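Local coordinates for protein inactive Zymogen C11 Protease (PDB 6MZO) that is a clostripain-like C11 cysteine protease in inactive zymogen form, which once activated probably cleaves peptide bonds, at residues A[32-46]-A[191-205]. Numbering follows the deposited sequence.
Sequences NLRAIKEGIERDGLN and NGFPYQTIMGDMFKK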
ATOM      1  N   ASN A  32       2.811 -11.687 -12.446  1.00 25.84           N
ATOM      2  CA  ASN A  32       3.045 -11.811 -11.001  1.00 24.20           C
ATOM      3  C   ASN A  32       2.827 -13.215 -10.512  1.00 22.75           C
ATOM      4  O   ASN A  32       3.553 -13.661  -9.612  1.00 24.83           O
ATOM      5  CB  ASN A  32       2.142 -10.855 -10.228  1.00 25.75           C
ATOM      6  CG  ASN A  32       2.707  -9.470 -10.254  1.00 33.55           C
ATOM      7  OD1 ASN A  32       3.921  -9.295 -10.091  1.00 35.28           O
ATOM      8  ND2 ASN A  32       1.877  -8.500 -10.557  1.00 38.04           N
ATOM      9  N   LEU A  33       1.842 -13.901 -11.047  1.00 23.19           N
ATOM     10  CA  LEU A  33       1.643 -15.324 -10.620  1.00 26.48           C
ATOM     11  C   LEU A  33       2.881 -16.172 -10.988  1.00 28.12           C
ATOM     12  O   LEU A  33       3.343 -17.015 -10.229  1.00 24.69           O
ATOM     13  CB  LEU A  33       0.394 -15.920 -11.269  1.00 31.10           C
ATOM     14  CG  LEU A  33      -0.840 -15.458 -10.463  1.00 38.04           C
ATOM     15  CD1 LEU A  33      -2.080 -15.737 -11.304  1.00 44.65           C
ATOM     16  CD2 LEU A  33      -0.891 -16.252  -9.166  1.00 42.60           C
ATOM     17  N   ARG A  34       3.464 -15.904 -12.151  1.00 26.45           N
ATOM     18  CA  ARG A  34       4.700 -16.567 -12.527  1.00 23.89           C
ATOM     19  C   ARG A  34       5.825 -16.265 -11.503  1.00 26.56           C
ATOM     20  O   ARG A  34       6.593 -17.178 -11.098  1.00 23.24           O
ATOM     21  CB  ARG A  34       5.102 -16.125 -13.975  1.00 25.77           C
ATOM     22  CG  ARG A  34       6.421 -16.752 -14.458  1.00 28.40           C
ATOM     23  CD  ARG A  34       7.638 -15.882 -14.193  1.00 30.98           C
ATOM     24  NE  ARG A  34       7.720 -14.797 -15.159  1.00 36.81           N
ATOM     25  CZ  ARG A  34       8.067 -13.538 -14.917  1.00 44.07           C
ATOM     26  NH1 ARG A  34       8.107 -12.679 -15.953  1.00 41.14           N
ATOM     27  NH2 ARG A  34       8.394 -13.136 -13.681  1.00 43.04           N
ATOM     28  N   ALA A  35       5.960 -14.988 -11.092  1.00 22.08           N
ATOM     29  CA  ALA A  35       6.996 -14.617 -10.149  1.00 22.00           C
ATOM     30  C   ALA A  35       6.756 -15.310  -8.774  1.00 20.96           C
ATOM     31  O   ALA A  35       7.715 -15.739  -8.137  1.00 22.81           O
ATOM     32  CB  ALA A  35       7.034 -13.076  -9.978  1.00 24.78           C
ATOM     33  N   ILE A  36       5.501 -15.368  -8.350  1.00 21.81           N
ATOM     34  CA  ILE A  36       5.157 -16.002  -7.073  1.00 20.66           C
ATOM     35  C   ILE A  36       5.516 -17.457  -7.140  1.00 23.21           C
ATOM     36  O   ILE A  36       6.110 -17.998  -6.159  1.00 20.72           O
ATOM     37  CB  ILE A  36       3.634 -15.843  -6.774  1.00 20.79           C
ATOM     38  CG1 ILE A  36       3.361 -14.376  -6.413  1.00 18.88           C
ATOM     39  CG2 ILE A  36       3.147 -16.836  -5.656  1.00 19.81           C
ATOM     40  CD1 ILE A  36       1.857 -13.991  -6.569  1.00 21.55           C
ATOM     41  N   LYS A  37       5.147 -18.126  -8.228  1.00 19.87           N
ATOM     42  CA  LYS A  37       5.512 -19.577  -8.315  1.00 20.51           C
ATOM     43  C   LYS A  37       7.023 -19.783  -8.308  1.00 24.31           C
ATOM     44  O   LYS A  37       7.526 -20.718  -7.669  1.00 22.55           O
ATOM     45  CB  LYS A  37       4.906 -20.188  -9.570  1.00 21.78           C
ATOM     46  CG  LYS A  37       3.393 -20.274  -9.512  1.00 21.90           C
ATOM     47  CD  LYS A  37       2.731 -20.243 -10.922  1.00 33.03           C
ATOM     48  CE  LYS A  37       2.894 -21.469 -11.641  1.00 41.05           C
ATOM     49  NZ  LYS A  37       2.175 -21.385 -13.033  1.00 36.21           N
ATOM     50  N   GLU A  38       7.777 -18.915  -8.997  1.00 22.85           N
ATOM     51  CA  GLU A  38       9.231 -19.061  -8.946  1.00 21.33           C
ATOM     52  C   GLU A  38       9.758 -18.789  -7.528  1.00 20.44           C
ATOM     53  O   GLU A  38      10.750 -19.442  -7.089  1.00 21.05           O
ATOM     54  CB  GLU A  38       9.948 -18.114  -9.949  1.00 22.10           C
ATOM     55  CG  GLU A  38       9.604 -18.596 -11.369  1.00 26.92           C
ATOM     56  CD  GLU A  38      10.391 -17.910 -12.444  1.00 31.55           C
ATOM     57  OE1 GLU A  38      10.896 -16.809 -12.206  1.00 34.63           O
ATOM     58  OE2 GLU A  38      10.520 -18.476 -13.531  1.00 38.12           O
ATOM     59  N   GLY A  39       9.143 -17.844  -6.847  1.00 19.42           N
ATOM     60  CA  GLY A  39       9.605 -17.483  -5.499  1.00 20.84           C
ATOM     61  C   GLY A  39       9.349 -18.633  -4.519  1.00 18.70           C
ATOM     62  O   GLY A  39      10.214 -18.920  -3.664  1.00 18.90           O
ATOM     63  N   ILE A  40       8.159 -19.251  -4.600  1.00 18.70           N
ATOM     64  CA  ILE A  40       7.960 -20.416  -3.713  1.00 19.08           C
ATOM     65  C   ILE A  40       8.943 -21.487  -4.006  1.00 20.27           C
ATOM     66  O   ILE A  40       9.421 -22.170  -3.052  1.00 20.61           O
ATOM     67  CB  ILE A  40       6.514 -20.991  -3.909  1.00 20.42           C
ATOM     68  CG1 ILE A  40       5.490 -19.895  -3.543  1.00 23.35           C
ATOM     69  CG2 ILE A  40       6.333 -22.314  -3.131  1.00 24.41           C
ATOM     70  CD1 ILE A  40       4.084 -20.335  -4.190  1.00 32.79           C
ATOM     71  N   GLU A  41       9.218 -21.765  -5.285  1.00 20.72           N
ATOM     72  CA  GLU A  41      10.134 -22.854  -5.576  1.00 21.88           C
ATOM     73  C   GLU A  41      11.563 -22.537  -5.080  1.00 22.38           C
ATOM     74  O   GLU A  41      12.335 -23.456  -4.768  1.00 23.46           O
ATOM     75  CB  GLU A  41      10.183 -23.169  -7.089  1.00 27.61           C
ATOM     76  CG  GLU A  41       8.867 -23.647  -7.678  1.00 44.96           C
ATOM     77  CD  GLU A  41       8.969 -23.847  -9.194  1.00 57.70           C
ATOM     78  OE1 GLU A  41       8.248 -23.143  -9.962  1.00 60.75           O
ATOM     79  OE2 GLU A  41       9.807 -24.679  -9.592  1.00 61.61           O
ATOM     80  N   ARG A  42      11.912 -21.241  -5.066  1.00 21.34           N
ATOM     81  CA  ARG A  42      13.245 -20.806  -4.629  1.00 21.65           C
ATOM     82  C   ARG A  42      13.379 -20.850  -3.127  1.00 21.49           C
ATOM     83  O   ARG A  42      14.439 -21.248  -2.652  1.00 24.08           O
ATOM     84  CB  ARG A  42      13.530 -19.352  -5.081  1.00 21.16           C
ATOM     85  CG  ARG A  42      14.984 -18.995  -4.823  1.00 24.53           C
ATOM     86  CD  ARG A  42      15.151 -17.487  -5.033  1.00 26.94           C
ATOM     87  NE  ARG A  42      14.705 -16.796  -3.826  1.00 32.03           N
ATOM     88  CZ  ARG A  42      15.088 -15.571  -3.440  1.00 31.69           C
ATOM     89  NH1 ARG A  42      16.012 -14.858  -4.154  1.00 35.21           N
ATOM     90  NH2 ARG A  42      14.597 -15.074  -2.316  1.00 25.57           N
ATOM     91  N   ASP A  43      12.301 -20.579  -2.382  1.00 20.65           N
ATOM     92  CA  ASP A  43      12.468 -20.326  -0.927  1.00 20.60           C
ATOM     93  C   ASP A  43      11.817 -21.375  -0.031  1.00 25.00           C
ATOM     94  O   ASP A  43      12.248 -21.576   1.121  1.00 23.29           O
ATOM     95  CB  ASP A  43      11.833 -19.027  -0.549  1.00 19.46           C
ATOM     96  CG  ASP A  43      12.600 -17.783  -1.069  1.00 19.17           C
ATOM     97  OD1 ASP A  43      13.719 -17.946  -1.602  1.00 23.08           O
ATOM     98  OD2 ASP A  43      12.022 -16.719  -0.903  1.00 20.09           O
ATOM     99  N   GLY A  44      10.775 -21.986  -0.571  1.00 21.22           N
ATOM    100  CA  GLY A  44       9.883 -22.740   0.367  1.00 21.24           C
ATOM    101  C   GLY A  44       9.089 -21.824   1.260  1.00 22.83           C
ATOM    102  O   GLY A  44       9.214 -20.586   1.204  1.00 24.92           O
ATOM    103  N   LEU A  45       8.175 -22.391   2.030  1.00 24.10           N
ATOM    104  CA  LEU A  45       7.231 -21.561   2.712  1.00 24.69           C
ATOM    105  C   LEU A  45       7.239 -21.702   4.219  1.00 21.62           C
ATOM    106  O   LEU A  45       6.292 -21.227   4.865  1.00 21.37           O
ATOM    107  CB  LEU A  45       5.798 -21.879   2.240  1.00 25.31           C
ATOM    108  CG  LEU A  45       5.588 -21.546   0.750  1.00 27.52           C
ATOM    109  CD1 LEU A  45       4.114 -21.954   0.390  1.00 35.14           C
ATOM    110  CD2 LEU A  45       5.894 -20.073   0.511  1.00 31.31           C
ATOM    111  N   ASN A  46       8.285 -22.343   4.804  1.00 23.56           N
ATOM    112  CA  ASN A  46       8.385 -22.496   6.232  1.00 21.74           C
ATOM    113  C   ASN A  46       7.080 -23.008   6.840  1.00 28.89           C
ATOM    114  O   ASN A  46       6.654 -22.504   7.846  1.00 26.68           O
ATOM    115  CB  ASN A  46       8.782 -21.105   6.802  1.00 24.75           C
ATOM    116  CG  ASN A  46       9.258 -21.184   8.233  1.00 27.47           C
ATOM    117  OD1 ASN A  46       9.891 -22.170   8.630  1.00 29.81           O
ATOM    118  ND2 ASN A  46       8.956 -20.161   9.023  1.00 32.16           N
ATOM    119  N   ASN A 191       4.817  -4.979 -13.255  1.00 55.85           N
ATOM    120  CA  ASN A 191       4.362  -6.103 -12.482  1.00 63.39           C
ATOM    121  C   ASN A 191       4.015  -5.654 -11.067  1.00 57.96           C
ATOM    122  O   ASN A 191       2.947  -6.004 -10.547  1.00 65.83           O
ATOM    123  CB  ASN A 191       5.422  -7.199 -12.461  1.00 73.25           C
ATOM    124  CG  ASN A 191       6.821  -6.638 -12.518  1.00 81.60           C
ATOM    125  OD1 ASN A 191       7.015  -5.463 -12.840  1.00 86.02           O
ATOM    126  ND2 ASN A 191       7.808  -7.475 -12.224  1.00 83.85           N
ATOM    127  N   GLY A 192       4.861  -4.828 -10.464  1.00 39.69           N
ATOM    128  CA  GLY A 192       4.678  -4.626  -9.042  1.00 33.85           C
ATOM    129  C   GLY A 192       5.859  -5.194  -8.219  1.00 28.48           C
ATOM    130  O   GLY A 192       7.020  -5.028  -8.648  1.00 28.26           O
ATOM    131  N   PHE A 193       5.567  -5.782  -7.048  1.00 24.07           N
ATOM    132  CA  PHE A 193       6.629  -6.270  -6.173  1.00 20.18           C
ATOM    133  C   PHE A 193       7.386  -7.463  -6.783  1.00 25.22           C
ATOM    134  O   PHE A 193       6.870  -8.191  -7.657  1.00 25.78           O
ATOM    135  CB  PHE A 193       6.090  -6.673  -4.786  1.00 19.99           C
ATOM    136  CG  PHE A 193       5.987  -5.553  -3.830  1.00 20.25           C
ATOM    137  CD1 PHE A 193       5.160  -4.491  -4.091  1.00 21.10           C
ATOM    138  CD2 PHE A 193       6.762  -5.581  -2.646  1.00 23.32           C
ATOM    139  CE1 PHE A 193       5.056  -3.417  -3.123  1.00 22.66           C
ATOM    140  CE2 PHE A 193       6.690  -4.537  -1.725  1.00 22.51           C
ATOM    141  CZ  PHE A 193       5.812  -3.476  -1.949  1.00 23.77           C
ATOM    142  N   PRO A 194       8.631  -7.679  -6.329  1.00 23.02           N
ATOM    143  CA  PRO A 194       9.439  -8.789  -6.875  1.00 22.48           C
ATOM    144  C   PRO A 194       9.100 -10.067  -6.126  1.00 21.32           C
ATOM    145  O   PRO A 194       9.833 -10.524  -5.228  1.00 22.43           O
ATOM    146  CB  PRO A 194      10.876  -8.318  -6.611  1.00 24.67           C
ATOM    147  CG  PRO A 194      10.766  -7.517  -5.295  1.00 22.47           C
ATOM    148  CD  PRO A 194       9.437  -6.716  -5.537  1.00 22.41           C
ATOM    149  N   TYR A 195       7.924 -10.603  -6.449  1.00 21.69           N
ATOM    150  CA  TYR A 195       7.461 -11.757  -5.676  1.00 22.31           C
ATOM    151  C   TYR A 195       8.482 -12.842  -5.761  1.00 22.79           C
ATOM    152  O   TYR A 195       8.600 -13.677  -4.834  1.00 24.94           O
ATOM    153  CB  TYR A 195       6.062 -12.269  -6.177  1.00 20.83           C
ATOM    154  CG  TYR A 195       5.012 -11.222  -5.850  1.00 20.10           C
ATOM    155  CD1 TYR A 195       4.582 -11.077  -4.532  1.00 20.23           C
ATOM    156  CD2 TYR A 195       4.592 -10.305  -6.791  1.00 22.91           C
ATOM    157  CE1 TYR A 195       3.659 -10.072  -4.172  1.00 20.86           C
ATOM    158  CE2 TYR A 195       3.667  -9.275  -6.452  1.00 25.14           C
ATOM    159  CZ  TYR A 195       3.235  -9.171  -5.119  1.00 22.40           C
ATOM    160  OH  TYR A 195       2.395  -8.171  -4.773  1.00 23.57           O
ATOM    161  N   GLN A 196       9.261 -12.898  -6.858  1.00 21.64           N
ATOM    162  CA  GLN A 196      10.176 -14.047  -6.968  1.00 20.69           C
ATOM    163  C   GLN A 196      11.320 -14.027  -5.941  1.00 22.42           C
ATOM    164  O   GLN A 196      12.025 -15.065  -5.809  1.00 21.34           O
ATOM    165  CB  GLN A 196      10.747 -14.080  -8.398  1.00 23.72           C
ATOM    166  CG  GLN A 196      11.765 -12.944  -8.701  1.00 26.41           C
ATOM    167  CD  GLN A 196      11.168 -11.569  -8.971  1.00 31.87           C
ATOM    168  OE1 GLN A 196       9.952 -11.333  -9.010  1.00 27.30           O
ATOM    169  NE2 GLN A 196      12.085 -10.602  -9.194  1.00 35.18           N
ATOM    170  N   THR A 197      11.447 -12.948  -5.170  1.00 20.25           N
ATOM    171  CA  THR A 197      12.508 -12.901  -4.176  1.00 18.68           C
ATOM    172  C   THR A 197      11.967 -12.717  -2.760  1.00 19.00           C
ATOM    173  O   THR A 197      12.765 -12.765  -1.809  1.00 21.23           O
ATOM    174  CB  THR A 197      13.546 -11.745  -4.417  1.00 22.56           C
ATOM    175  OG1 THR A 197      12.923 -10.449  -4.385  1.00 22.10           O
ATOM    176  CG2 THR A 197      14.276 -11.929  -5.721  1.00 25.85           C
ATOM    177  N   ILE A 198      10.685 -12.430  -2.573  1.00 18.18           N
ATOM    178  CA  ILE A 198      10.190 -12.110  -1.202  1.00 17.31           C
ATOM    179  C   ILE A 198       9.319 -13.204  -0.543  1.00 18.74           C
ATOM    180  O   ILE A 198       8.759 -12.986   0.560  1.00 18.27           O
ATOM    181  CB  ILE A 198       9.351 -10.834  -1.145  1.00 17.35           C
ATOM    182  CG1 ILE A 198       8.214 -10.890  -2.166  1.00 19.82           C
ATOM    183  CG2 ILE A 198      10.334  -9.622  -1.554  1.00 20.70           C
ATOM    184  CD1 ILE A 198       7.106  -9.733  -1.894  1.00 23.92           C
ATOM    185  N   MET A 199       9.093 -14.299  -1.286  1.00 17.41           N
ATOM    186  CA  MET A 199       8.090 -15.248  -0.731  1.00 17.79           C
ATOM    187  C   MET A 199       8.555 -15.815   0.623  1.00 17.46           C
ATOM    188  O   MET A 199       7.732 -15.816   1.614  1.00 18.78           O
ATOM    189  CB  MET A 199       7.813 -16.414  -1.717  1.00 17.30           C
ATOM    190  CG  MET A 199       7.226 -15.914  -3.082  1.00 17.19           C
ATOM    191  SD  MET A 199       5.793 -14.853  -2.920  1.00 20.14           S
ATOM    192  CE  MET A 199       4.683 -15.957  -1.964  1.00 20.32           C
ATOM    193  N   GLY A 200       9.766 -16.331   0.706  1.00 16.24           N
ATOM    194  CA  GLY A 200      10.229 -16.800   2.029  1.00 19.36           C
ATOM    195  C   GLY A 200      10.145 -15.727   3.136  1.00 19.12           C
ATOM    196  O   GLY A 200       9.796 -16.076   4.312  1.00 20.30           O
ATOM    197  N   ASP A 201      10.463 -14.470   2.816  1.00 19.32           N
ATOM    198  CA  ASP A 201      10.348 -13.418   3.837  1.00 18.58           C
ATOM    199  C   ASP A 201       8.951 -13.287   4.364  1.00 18.28           C
ATOM    200  O   ASP A 201       8.815 -12.948   5.590  1.00 17.88           O
ATOM    201  CB  ASP A 201      10.856 -12.069   3.260  1.00 18.75           C
ATOM    202  CG  ASP A 201      12.360 -12.107   2.963  1.00 24.54           C
ATOM    203  OD1 ASP A 201      13.118 -12.804   3.680  1.00 20.99           O
ATOM    204  OD2 ASP A 201      12.811 -11.460   1.974  1.00 23.87           O
ATOM    205  N   MET A 202       7.921 -13.500   3.531  1.00 18.29           N
ATOM    206  CA  MET A 202       6.540 -13.390   4.070  1.00 16.10           C
ATOM    207  C   MET A 202       6.184 -14.501   5.093  1.00 19.89           C
ATOM    208  O   MET A 202       5.207 -14.348   5.801  1.00 21.67           O
ATOM    209  CB  MET A 202       5.482 -13.442   2.917  1.00 18.84           C
ATOM    210  CG  MET A 202       5.701 -12.380   1.948  1.00 21.23           C
ATOM    211  SD  MET A 202       4.277 -12.690   0.687  1.00 29.74           S
ATOM    212  CE  MET A 202       4.883 -11.963  -0.787  1.00 49.21           C
ATOM    213  N   PHE A 203       6.945 -15.593   5.091  1.00 18.38           N
ATOM    214  CA  PHE A 203       6.548 -16.796   5.833  1.00 19.85           C
ATOM    215  C   PHE A 203       7.521 -17.123   6.980  1.00 21.17           C
ATOM    216  O   PHE A 203       7.374 -18.166   7.589  1.00 22.08           O
ATOM    217  CB  PHE A 203       6.434 -17.977   4.859  1.00 18.59           C
ATOM    218  CG  PHE A 203       5.161 -17.965   4.087  1.00 18.71           C
ATOM    219  CD1 PHE A 203       3.993 -18.389   4.683  1.00 19.51           C
ATOM    220  CD2 PHE A 203       5.080 -17.421   2.764  1.00 18.85           C
ATOM    221  CE1 PHE A 203       2.815 -18.386   4.006  1.00 18.89           C
ATOM    222  CE2 PHE A 203       3.911 -17.391   2.073  1.00 20.88           C
ATOM    223  CZ  PHE A 203       2.724 -17.843   2.684  1.00 21.21           C
ATOM    224  N   LYS A 204       8.540 -16.294   7.232  1.00 18.77           N
ATOM    225  CA  LYS A 204       9.362 -16.465   8.501  1.00 19.64           C
ATOM    226  C   LYS A 204       8.422 -16.399   9.729  1.00 22.35           C
ATOM    227  O   LYS A 204       7.332 -15.789   9.685  1.00 24.88           O
ATOM    228  CB  LYS A 204      10.430 -15.412   8.565  1.00 21.35           C
ATOM    229  CG  LYS A 204      11.480 -15.650   7.405  1.00 21.88           C
ATOM    230  CD  LYS A 204      12.577 -14.596   7.435  1.00 22.21           C
ATOM    231  CE  LYS A 204      13.454 -14.739   6.180  1.00 21.08           C
ATOM    232  NZ  LYS A 204      14.505 -13.638   6.165  1.00 20.39           N
ATOM    233  N   LYS A 205       8.846 -17.033  10.810  1.00 20.55           N
ATOM    234  CA  LYS A 205       7.958 -17.095  11.995  1.00 23.38           C
ATOM    235  C   LYS A 205       7.402 -15.733  12.310  1.00 23.56           C
ATOM    236  O   LYS A 205       6.175 -15.627  12.518  1.00 26.16           O
ATOM    237  CB  LYS A 205       8.753 -17.690  13.148  1.00 21.67           C
ATOM    238  CG  LYS A 205       7.897 -18.049  14.362  1.00 28.86           C
ATOM    239  CD  LYS A 205       8.776 -18.906  15.241  1.00 33.94           C
ATOM    240  CE  LYS A 205       8.345 -18.721  16.660  1.00 47.76           C
ATOM    241  NZ  LYS A 205       7.066 -19.355  16.923  1.00 56.38           N
TER
HETATM  242  O   HOH W   1       6.435  -9.451  -9.947  1.00 48.20           O
HETATM  243  O   HOH W   2      10.825 -15.617  -3.190  1.00 19.56           O
HETATM  244  O   HOH W   3      12.362 -14.336   0.384  1.00 20.50           O
HETATM  245  O   HOH W   4       5.076 -19.875   7.669  1.00 28.24           O
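The Y195 ring lies between I36 CD1, over the rim of one face, and F193 CB on the opposite face; N32 OD1 and M202 CE meet its edge in plane, the N32 amide turned 82° to the ring. Y195 OH is hydrogen-bonded to D161. Over one face of the R42 guanidinium lie Q196 O and T197 CA; at its edge, in plane, are D43 CG and a water. L45 CB stands over a face of the F203 ring, with M199 O and a water at the ring edge; L45 CD2 touches F203 CD2 at 3.6 Å. N32 ND2 gives N191 O a nearly straight 2.7 Å bond, tilted from the carbonyl plane; W114 donates to the same oxygen. A water donates to N32 OD1 and F193 O. Helices 32-43 and 195-203 cross at -52°, their axes 6.8 Å apart. G39 lets the backbones close up, its CA 3.4 Å from Q196 O. Bends at chi2 and chi3 fold M199 back as a knob, CG on G39 CA and CE against I36 CG2 and I40 CG1. R42 NE, tilted from the guanidinium plane, bridges to D43 OD1 at 2.7 Å. N46 ND2 bonds F203 O at 2.9 Å. Both helices pack side by side on one face of the central sheet, I36 and M199 resting on L50. Probably kept ionised by R42, D43 serves the helix kink: OD2 takes G200 N directly (2.8 Å, anti lone pair) and D201 N through a water.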